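Local structure of FACT complex subunit SPT16 (Ashbya gossypii, 6A8M) at residues Leu16-Asp21 with Ser171-Val176; Ile51-Leu56 with Thr64-Phe69. The protein probably serves, through this N-terminal peptidase-like part, in the FACT histone chaperone that reorganizes nucleosomes during transcription, replication and repair. All coordinates share one frame; numbering follows the deposited sequence.

Both contacts lie in the N-terminal lobe of SPT16, with centres about 11 Å apart, and helix 48-57 connects them. Contact 1 sets helix 9-22 against helix 167-174. Contact 2 sets helix 48-57 against strand 64-68 of the central sheet. Trp55 of contact 2 meets both Leu173 and the Trp174 ring of contact 1. Both contacts are largely buried, but the partly exposed Ala18 gives contact 1 an edge nearer the surface. Their chemistry differs. Contact 1 has no hydrogen bond between its segments and rests on leucine methyls, joining helix to helix. Contact 2 lies over the sheet and adds a water-bridged histidine to the aliphatic packing.

Contact 1: Leu16-Asp21 with Ser171-Val176; sequences LLALRD and SSLWAV
Leu19 and Leu173 mark the closest pass of two helical segments, with their CA atoms 7.1 Å apart. Leu16-Asp21 belongs to helix 9-22. Ser171-Val176 carries the end of helix 167-174 and runs on into a loop. The backbones are not hydrogen-bonded to each other. The contact is small, burying 125 Å² in all, and is made by three residues.

Leu173 does most of the work. Its CG stands opposite the backbone N (chi1 175°), which carries the branched end out toward the other helix. The two methyls then divide. Leu173 CD1 lies against Ala18, 3.6 Å from its carbonyl O and 3.9 Å from its CB. CD2 turns to Leu19 and sits 3.6 Å from Leu19 CD1, and it also touches Leu19 CB. The two leucine side chains stand roughly perpendicular, with the closest touch between their methyls.

The contact joins the two ends of the N-terminal lobe sequence, which belongs to the AMP_N-like clan. Helix 9-22 precedes the first strand of the lobe's mixed sheet. Helix 167-174 follows strand 162-165, an outermost strand of that sheet. Ser171 OG bonds to Asp375 and Arg387, which lie in the M24 peptidase-like range, so this short helix also touches the other half of the chain.

Leu173 CD2 also packs on Trp55 CZ3 at 3.5 Å, so one methyl serves two helices. With an alanine in place of Leu173 both touching methyls are gone, and a gap is likely to open between Ala18, Leu19 and Trp55. Arg20 points away from Ser171-Val176; its NE forms a salt bridge with Asp21 OD1 at 3.0 Å, and its NH1 bonds to Lys70 O.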
ATOM      1  N   LEU A  16     -17.057  -7.188   5.957  1.00 16.50           N
ATOM      2  CA  LEU A  16     -18.246  -6.345   5.853  1.00 16.34           C
ATOM      3  C   LEU A  16     -18.892  -6.131   7.213  1.00 17.21           C
ATOM      4  O   LEU A  16     -19.289  -5.009   7.543  1.00 18.03           O
ATOM      5  CB  LEU A  16     -19.256  -6.950   4.882  1.00 15.85           C
ATOM      6  CG  LEU A  16     -20.506  -6.078   4.691  1.00 16.98           C
ATOM      7  CD1 LEU A  16     -20.091  -4.696   4.167  1.00 16.91           C
ATOM      8  CD2 LEU A  16     -21.499  -6.726   3.735  1.00 16.67           C
ATOM      9  N   LEU A  17     -18.987  -7.189   8.030  1.00 18.20           N
ATOM     10  CA  LEU A  17     -19.555  -7.026   9.365  1.00 17.77           C
ATOM     11  C   LEU A  17     -18.645  -6.189  10.259  1.00 16.96           C
ATOM     12  O   LEU A  17     -19.134  -5.380  11.055  1.00 19.46           O
ATOM     13  CB  LEU A  17     -19.835  -8.387   9.996  1.00 18.72           C
ATOM     14  CG  LEU A  17     -20.969  -9.169   9.328  1.00 20.63           C
ATOM     15  CD1 LEU A  17     -21.252 -10.430  10.110  1.00 25.64           C
ATOM     16  CD2 LEU A  17     -22.215  -8.309   9.227  1.00 24.80           C
ATOM     17  N   ALA A  18     -17.321  -6.336  10.121  1.00 16.57           N
ATOM     18  CA  ALA A  18     -16.412  -5.453  10.861  1.00 17.79           C
ATOM     19  C   ALA A  18     -16.638  -3.993  10.497  1.00 17.73           C
ATOM     20  O   ALA A  18     -16.646  -3.121  11.372  1.00 17.42           O
ATOM     21  CB  ALA A  18     -14.957  -5.840  10.611  1.00 18.69           C
ATOM     22  N   LEU A  19     -16.858  -3.714   9.206  1.00 18.67           N
ATOM     23  CA  LEU A  19     -17.139  -2.350   8.759  1.00 18.47           C
ATOM     24  C   LEU A  19     -18.453  -1.837   9.328  1.00 18.67           C
ATOM     25  O   LEU A  19     -18.542  -0.691   9.785  1.00 20.18           O
ATOM     26  CB  LEU A  19     -17.171  -2.319   7.229  1.00 17.30           C
ATOM     27  CG  LEU A  19     -17.545  -1.012   6.540  1.00 17.92           C
ATOM     28  CD1 LEU A  19     -16.551   0.106   6.851  1.00 17.24           C
ATOM     29  CD2 LEU A  19     -17.613  -1.262   5.039  1.00 16.05           C
ATOM     30  N   ARG A  20     -19.493  -2.672   9.293  1.00 17.23           N
ATOM     31  CA  ARG A  20     -20.763  -2.326   9.922  1.00 19.91           C
ATOM     32  C   ARG A  20     -20.565  -1.992  11.394  1.00 19.66           C
ATOM     33  O   ARG A  20     -21.059  -0.973  11.885  1.00 23.13           O
ATOM     34  CB  ARG A  20     -21.740  -3.496   9.765  1.00 19.41           C
ATOM     35  CG  ARG A  20     -23.170  -3.197  10.162  1.00 23.68           C
ATOM     36  CD  ARG A  20     -23.427  -3.480  11.612  1.00 30.15           C
ATOM     37  NE  ARG A  20     -23.186  -4.880  11.938  1.00 35.56           N
ATOM     38  CZ  ARG A  20     -24.140  -5.741  12.280  1.00 39.82           C
ATOM     39  NH1 ARG A  20     -25.409  -5.344  12.338  1.00 41.73           N
ATOM     40  NH2 ARG A  20     -23.825  -6.999  12.570  1.00 39.47           N
ATOM     41  N   ASP A  21     -19.837  -2.847  12.112  1.00 21.27           N
ATOM     42  CA  ASP A  21     -19.663  -2.643  13.549  1.00 26.02           C
ATOM     43  C   ASP A  21     -18.926  -1.347  13.851  1.00 26.32           C
ATOM     44  O   ASP A  21     -19.263  -0.647  14.812  1.00 25.61           O
ATOM     45  CB  ASP A  21     -18.928  -3.836  14.153  1.00 27.23           C
ATOM     46  CG  ASP A  21     -19.763  -5.091  14.125  1.00 28.93           C
ATOM     47  OD1 ASP A  21     -20.998  -4.954  14.003  1.00 29.42           O
ATOM     48  OD2 ASP A  21     -19.194  -6.195  14.213  1.00 30.54           O
ATOM     49  N   SER A 171      -8.693   3.341   7.505  1.00 15.28           N
ATOM     50  CA  SER A 171      -7.306   2.963   7.772  1.00 15.30           C
ATOM     51  C   SER A 171      -7.204   2.093   9.026  1.00 16.09           C
ATOM     52  O   SER A 171      -6.511   1.064   9.029  1.00 16.69           O
ATOM     53  CB  SER A 171      -6.449   4.217   7.914  1.00 16.68           C
ATOM     54  OG  SER A 171      -5.194   3.912   8.499  1.00 15.28           O
ATOM     55  N   SER A 172      -7.877   2.506  10.112  1.00 15.72           N
ATOM     56  CA  SER A 172      -7.875   1.709  11.339  1.00 17.74           C
ATOM     57  C   SER A 172      -8.535   0.353  11.125  1.00 18.28           C
ATOM     58  O   SER A 172      -8.082  -0.661  11.666  1.00 19.56           O
ATOM     59  CB  SER A 172      -8.591   2.468  12.454  1.00 20.32           C
ATOM     60  OG  SER A 172      -7.995   3.737  12.638  1.00 24.17           O
ATOM     61  N   LEU A 173      -9.621   0.315  10.354  1.00 16.97           N
ATOM     62  CA  LEU A 173     -10.326  -0.941  10.131  1.00 18.31           C
ATOM     63  C   LEU A 173      -9.472  -1.930   9.343  1.00 20.49           C
ATOM     64  O   LEU A 173      -9.508  -3.137   9.615  1.00 24.24           O
ATOM     65  CB  LEU A 173     -11.635  -0.657   9.404  1.00 20.26           C
ATOM     66  CG  LEU A 173     -12.509  -1.809   8.941  1.00 24.47           C
ATOM     67  CD1 LEU A 173     -13.318  -2.342  10.103  1.00 24.49           C
ATOM     68  CD2 LEU A 173     -13.409  -1.302   7.826  1.00 26.19           C
ATOM     69  N   TRP A 174      -8.696  -1.438   8.369  1.00 19.07           N
ATOM     70  CA  TRP A 174      -7.891  -2.257   7.450  1.00 20.05           C
ATOM     71  C   TRP A 174      -6.547  -2.670   8.020  1.00 20.07           C
ATOM     72  O   TRP A 174      -5.875  -3.520   7.424  1.00 21.07           O
ATOM     73  CB  TRP A 174      -7.586  -1.491   6.141  1.00 21.29           C
ATOM     74  CG  TRP A 174      -8.735  -1.272   5.293  1.00 20.71           C
ATOM     75  CD1 TRP A 174      -9.852  -2.046   5.208  1.00 24.89           C
ATOM     76  CD2 TRP A 174      -8.925  -0.189   4.397  1.00 19.86           C
ATOM     77  NE1 TRP A 174     -10.735  -1.499   4.298  1.00 21.29           N
ATOM     78  CE2 TRP A 174     -10.191  -0.355   3.795  1.00 19.80           C
ATOM     79  CE3 TRP A 174      -8.155   0.914   4.048  1.00 18.26           C
ATOM     80  CZ2 TRP A 174     -10.693   0.536   2.851  1.00 16.86           C
ATOM     81  CZ3 TRP A 174      -8.646   1.786   3.104  1.00 18.91           C
ATOM     82  CH2 TRP A 174      -9.914   1.595   2.521  1.00 17.91           C
ATOM     83  N   ALA A 175      -6.117  -2.062   9.125  1.00 16.31           N
ATOM     84  CA  ALA A 175      -4.708  -2.116   9.511  1.00 16.63           C
ATOM     85  C   ALA A 175      -4.244  -3.551   9.765  1.00 16.56           C
ATOM     86  O   ALA A 175      -3.216  -3.992   9.237  1.00 15.79           O
ATOM     87  CB  ALA A 175      -4.495  -1.263  10.766  1.00 18.22           C
ATOM     88  N   VAL A 176      -4.971  -4.278  10.595  1.00 15.53           N
ATOM     89  CA  VAL A 176      -4.526  -5.592  11.039  1.00 16.23           C
ATOM     90  C   VAL A 176      -4.742  -6.591   9.909  1.00 19.75           C
ATOM     91  O   VAL A 176      -5.831  -6.664   9.326  1.00 21.77           O
ATOM     92  CB  VAL A 176      -5.269  -6.014  12.312  1.00 18.43           C
ATOM     93  CG1 VAL A 176      -5.077  -7.509  12.574  1.00 20.05           C
ATOM     94  CG2 VAL A 176      -4.806  -5.165  13.510  1.00 21.11           C
TER

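Contact 2: Ile51-Leu56 with Thr64-Phe69; sequences ILHNWL and TLIAVF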
ATOM      1  N   ILE A  51      -9.600   0.287  -2.818  1.00 13.27           N
ATOM      2  CA  ILE A  51      -9.057  -0.506  -1.717  1.00 14.79           C
ATOM      3  C   ILE A  51     -10.182  -1.261  -1.022  1.00 13.51           C
ATOM      4  O   ILE A  51     -10.074  -2.460  -0.755  1.00 12.97           O
ATOM      5  CB  ILE A  51      -8.281   0.395  -0.741  1.00 14.02           C
ATOM      6  CG1 ILE A  51      -7.059   0.993  -1.429  1.00 15.68           C
ATOM      7  CG2 ILE A  51      -7.838  -0.392   0.491  1.00 12.62           C
ATOM      8  CD1 ILE A  51      -6.408   2.110  -0.610  1.00 18.11           C
ATOM      9  N   LEU A  52     -11.295  -0.567  -0.742  1.00 12.26           N
ATOM     10  CA  LEU A  52     -12.423  -1.208  -0.080  1.00 11.87           C
ATOM     11  C   LEU A  52     -12.914  -2.415  -0.875  1.00 13.07           C
ATOM     12  O   LEU A  52     -13.175  -3.483  -0.297  1.00 14.21           O
ATOM     13  CB  LEU A  52     -13.548  -0.189   0.128  1.00 11.77           C
ATOM     14  CG  LEU A  52     -14.801  -0.755   0.823  1.00 13.29           C
ATOM     15  CD1 LEU A  52     -14.537  -1.088   2.290  1.00 14.91           C
ATOM     16  CD2 LEU A  52     -15.864   0.293   0.685  1.00 16.36           C
ATOM     17  N   HIS A  53     -13.006  -2.285  -2.207  1.00 12.53           N
ATOM     18  CA  HIS A  53     -13.410  -3.433  -3.024  1.00 12.78           C
ATOM     19  C   HIS A  53     -12.417  -4.571  -2.893  1.00 13.52           C
ATOM     20  O   HIS A  53     -12.808  -5.732  -2.725  1.00 15.35           O
ATOM     21  CB  HIS A  53     -13.554  -3.046  -4.495  1.00 12.35           C
ATOM     22  CG  HIS A  53     -14.812  -2.304  -4.788  1.00 12.38           C
ATOM     23  ND1 HIS A  53     -15.494  -2.444  -5.973  1.00 14.18           N
ATOM     24  CD2 HIS A  53     -15.512  -1.411  -4.051  1.00 15.12           C
ATOM     25  CE1 HIS A  53     -16.569  -1.672  -5.954  1.00 16.57           C
ATOM     26  NE2 HIS A  53     -16.594  -1.023  -4.803  1.00 13.99           N
ATOM     27  N   ASN A  54     -11.124  -4.252  -2.958  1.00 15.11           N
ATOM     28  CA  ASN A  54     -10.113  -5.291  -2.859  1.00 14.50           C
ATOM     29  C   ASN A  54     -10.197  -5.977  -1.512  1.00 14.45           C
ATOM     30  O   ASN A  54     -10.036  -7.202  -1.417  1.00 16.06           O
ATOM     31  CB  ASN A  54      -8.729  -4.697  -3.083  1.00 12.81           C
ATOM     32  CG  ASN A  54      -8.478  -4.353  -4.530  1.00 14.92           C
ATOM     33  OD1 ASN A  54      -9.088  -4.936  -5.424  1.00 19.44           O
ATOM     34  ND2 ASN A  54      -7.556  -3.427  -4.769  1.00 16.53           N
ATOM     35  N   TRP A  55     -10.489  -5.200  -0.463  1.00 12.34           N
ATOM     36  CA  TRP A  55     -10.610  -5.746   0.889  1.00 13.59           C
ATOM     37  C   TRP A  55     -11.868  -6.598   1.040  1.00 14.06           C
ATOM     38  O   TRP A  55     -11.808  -7.733   1.530  1.00 15.37           O
ATOM     39  CB  TRP A  55     -10.616  -4.597   1.908  1.00 12.26           C
ATOM     40  CG  TRP A  55     -10.486  -5.023   3.356  1.00 12.43           C
ATOM     41  CD1 TRP A  55      -9.434  -5.706   3.930  1.00 10.87           C
ATOM     42  CD2 TRP A  55     -11.424  -4.778   4.411  1.00 14.04           C
ATOM     43  NE1 TRP A  55      -9.674  -5.894   5.268  1.00 11.95           N
ATOM     44  CE2 TRP A  55     -10.876  -5.320   5.592  1.00 13.51           C
ATOM     45  CE3 TRP A  55     -12.658  -4.121   4.477  1.00 15.89           C
ATOM     46  CZ2 TRP A  55     -11.538  -5.266   6.819  1.00 15.68           C
ATOM     47  CZ3 TRP A  55     -13.312  -4.056   5.694  1.00 17.72           C
ATOM     48  CH2 TRP A  55     -12.755  -4.637   6.854  1.00 19.62           C
ATOM     49  N   LEU A  56     -13.022  -6.077   0.619  1.00 14.28           N
ATOM     50  CA  LEU A  56     -14.258  -6.829   0.834  1.00 15.52           C
ATOM     51  C   LEU A  56     -14.364  -8.023  -0.100  1.00 16.01           C
ATOM     52  O   LEU A  56     -14.812  -9.106   0.313  1.00 16.42           O
ATOM     53  CB  LEU A  56     -15.474  -5.917   0.631  1.00 13.65           C
ATOM     54  CG  LEU A  56     -15.764  -4.814   1.646  1.00 13.70           C
ATOM     55  CD1 LEU A  56     -16.966  -4.047   1.126  1.00 14.36           C
ATOM     56  CD2 LEU A  56     -16.020  -5.347   3.060  1.00 17.53           C
ATOM     57  N   THR A  64     -20.157   0.265  -9.783  1.00 14.71           N
ATOM     58  CA  THR A  64     -20.793  -0.419  -8.668  1.00 15.18           C
ATOM     59  C   THR A  64     -20.898   0.535  -7.496  1.00 14.58           C
ATOM     60  O   THR A  64     -19.954   1.273  -7.215  1.00 14.69           O
ATOM     61  CB  THR A  64     -19.980  -1.656  -8.244  1.00 15.12           C
ATOM     62  OG1 THR A  64     -20.021  -2.615  -9.299  1.00 15.45           O
ATOM     63  CG2 THR A  64     -20.525  -2.280  -6.963  1.00 15.56           C
ATOM     64  N   LEU A  65     -22.045   0.517  -6.827  1.00 14.81           N
ATOM     65  CA  LEU A  65     -22.246   1.277  -5.606  1.00 14.03           C
ATOM     66  C   LEU A  65     -22.439   0.312  -4.443  1.00 13.67           C
ATOM     67  O   LEU A  65     -23.174  -0.671  -4.548  1.00 15.25           O
ATOM     68  CB  LEU A  65     -23.458   2.201  -5.747  1.00 15.54           C
ATOM     69  CG  LEU A  65     -23.751   3.128  -4.567  1.00 16.52           C
ATOM     70  CD1 LEU A  65     -24.500   4.367  -5.071  1.00 17.71           C
ATOM     71  CD2 LEU A  65     -24.561   2.427  -3.503  1.00 17.72           C
ATOM     72  N   ILE A  66     -21.805   0.616  -3.317  1.00 15.06           N
ATOM     73  CA  ILE A  66     -21.982  -0.128  -2.085  1.00 14.30           C
ATOM     74  C   ILE A  66     -22.337   0.873  -0.994  1.00 15.21           C
ATOM     75  O   ILE A  66     -21.585   1.822  -0.759  1.00 15.40           O
ATOM     76  CB  ILE A  66     -20.713  -0.906  -1.693  1.00 14.32           C
ATOM     77  CG1 ILE A  66     -20.268  -1.830  -2.832  1.00 13.88           C
ATOM     78  CG2 ILE A  66     -20.917  -1.637  -0.348  1.00 12.85           C
ATOM     79  CD1 ILE A  66     -18.888  -2.506  -2.594  1.00 17.13           C
ATOM     80  N   ALA A  67     -23.462   0.661  -0.330  1.00 15.17           N
ATOM     81  CA  ALA A  67     -23.853   1.487   0.801  1.00 15.66           C
ATOM     82  C   ALA A  67     -24.050   0.600   2.016  1.00 16.18           C
ATOM     83  O   ALA A  67     -24.574  -0.510   1.897  1.00 15.57           O
ATOM     84  CB  ALA A  67     -25.129   2.273   0.513  1.00 16.02           C
ATOM     85  N   VAL A  68     -23.621   1.089   3.180  1.00 15.93           N
ATOM     86  CA  VAL A  68     -23.606   0.288   4.403  1.00 15.28           C
ATOM     87  C   VAL A  68     -24.435   0.987   5.471  1.00 17.30           C
ATOM     88  O   VAL A  68     -24.350   2.208   5.631  1.00 17.17           O
ATOM     89  CB  VAL A  68     -22.172   0.048   4.928  1.00 14.46           C
ATOM     90  CG1 VAL A  68     -22.220  -0.963   6.045  1.00 14.69           C
ATOM     91  CG2 VAL A  68     -21.228  -0.449   3.787  1.00 16.79           C
ATOM     92  N   PHE A  69     -25.232   0.201   6.200  1.00 18.15           N
ATOM     93  CA  PHE A  69     -26.115   0.683   7.259  1.00 21.92           C
ATOM     94  C   PHE A  69     -26.004  -0.254   8.458  1.00 21.67           C
ATOM     95  O   PHE A  69     -25.444  -1.349   8.361  1.00 22.76           O
ATOM     96  CB  PHE A  69     -27.579   0.741   6.793  1.00 19.97           C
ATOM     97  CG  PHE A  69     -27.775   1.442   5.486  1.00 19.98           C
ATOM     98  CD1 PHE A  69     -27.631   0.768   4.284  1.00 18.04           C
ATOM     99  CD2 PHE A  69     -28.134   2.780   5.459  1.00 21.39           C
ATOM    100  CE1 PHE A  69     -27.804   1.428   3.081  1.00 18.22           C
ATOM    101  CE2 PHE A  69     -28.319   3.433   4.265  1.00 21.49           C
ATOM    102  CZ  PHE A  69     -28.154   2.767   3.077  1.00 19.50           C
TER
HETATM  103  O   HOH W   1     -18.705   0.950  -4.652  1.00 14.86           O
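His53 and Ile66 meet because of how each side chain is turned. His53 CG is anti to its carbonyl carbon and beside its backbone N (chi1 -77°), and this swings the outer end of the ring toward the strand. Ile66 also has CG1 beside its backbone N, and its chain is then extended (chi2 172°), so CD1 projects toward the helix.

The two side chains run past one another in opposing senses. Ile66 CD1 comes obliquely to the ring, 3.5 Å from His53 NE2 and 3.8 Å from His53 CD2. Thr64 approaches the ring edge, near its plane, with Thr64 CB 4.1 Å from His53 CE1. Leu56 CD1 makes a looser contact with Ile66 CD1 at 4.5 Å.

One water completes the contact. It lies in the plane of the His53 ring, with its oxygen 2.9 Å from His53 NE2. The same water donates a hydrogen bond to Thr64 O, also at 2.9 Å. His53 ND1 is bonded to Phe61 N, so both ring nitrogens of this buried histidine have partners, and together they probably hold the ring in its rotation. Thr64 OG1 bonds to Pro62 O and Thr77 OG1.

The axes of the segments 51-56 and 64-68 pass 11.2 Å apart at 75°, so the helix lies across the strand. This is a helix packed on one face of the lobe's mixed sheet. Strand 64-68 runs between strands 32-37 and 72-77, antiparallel to both. The His53 side chain also touches Leu37 of strand 32-37, while Leu65 points away from helix 48-57 and packs on Leu121 of helix 113-128.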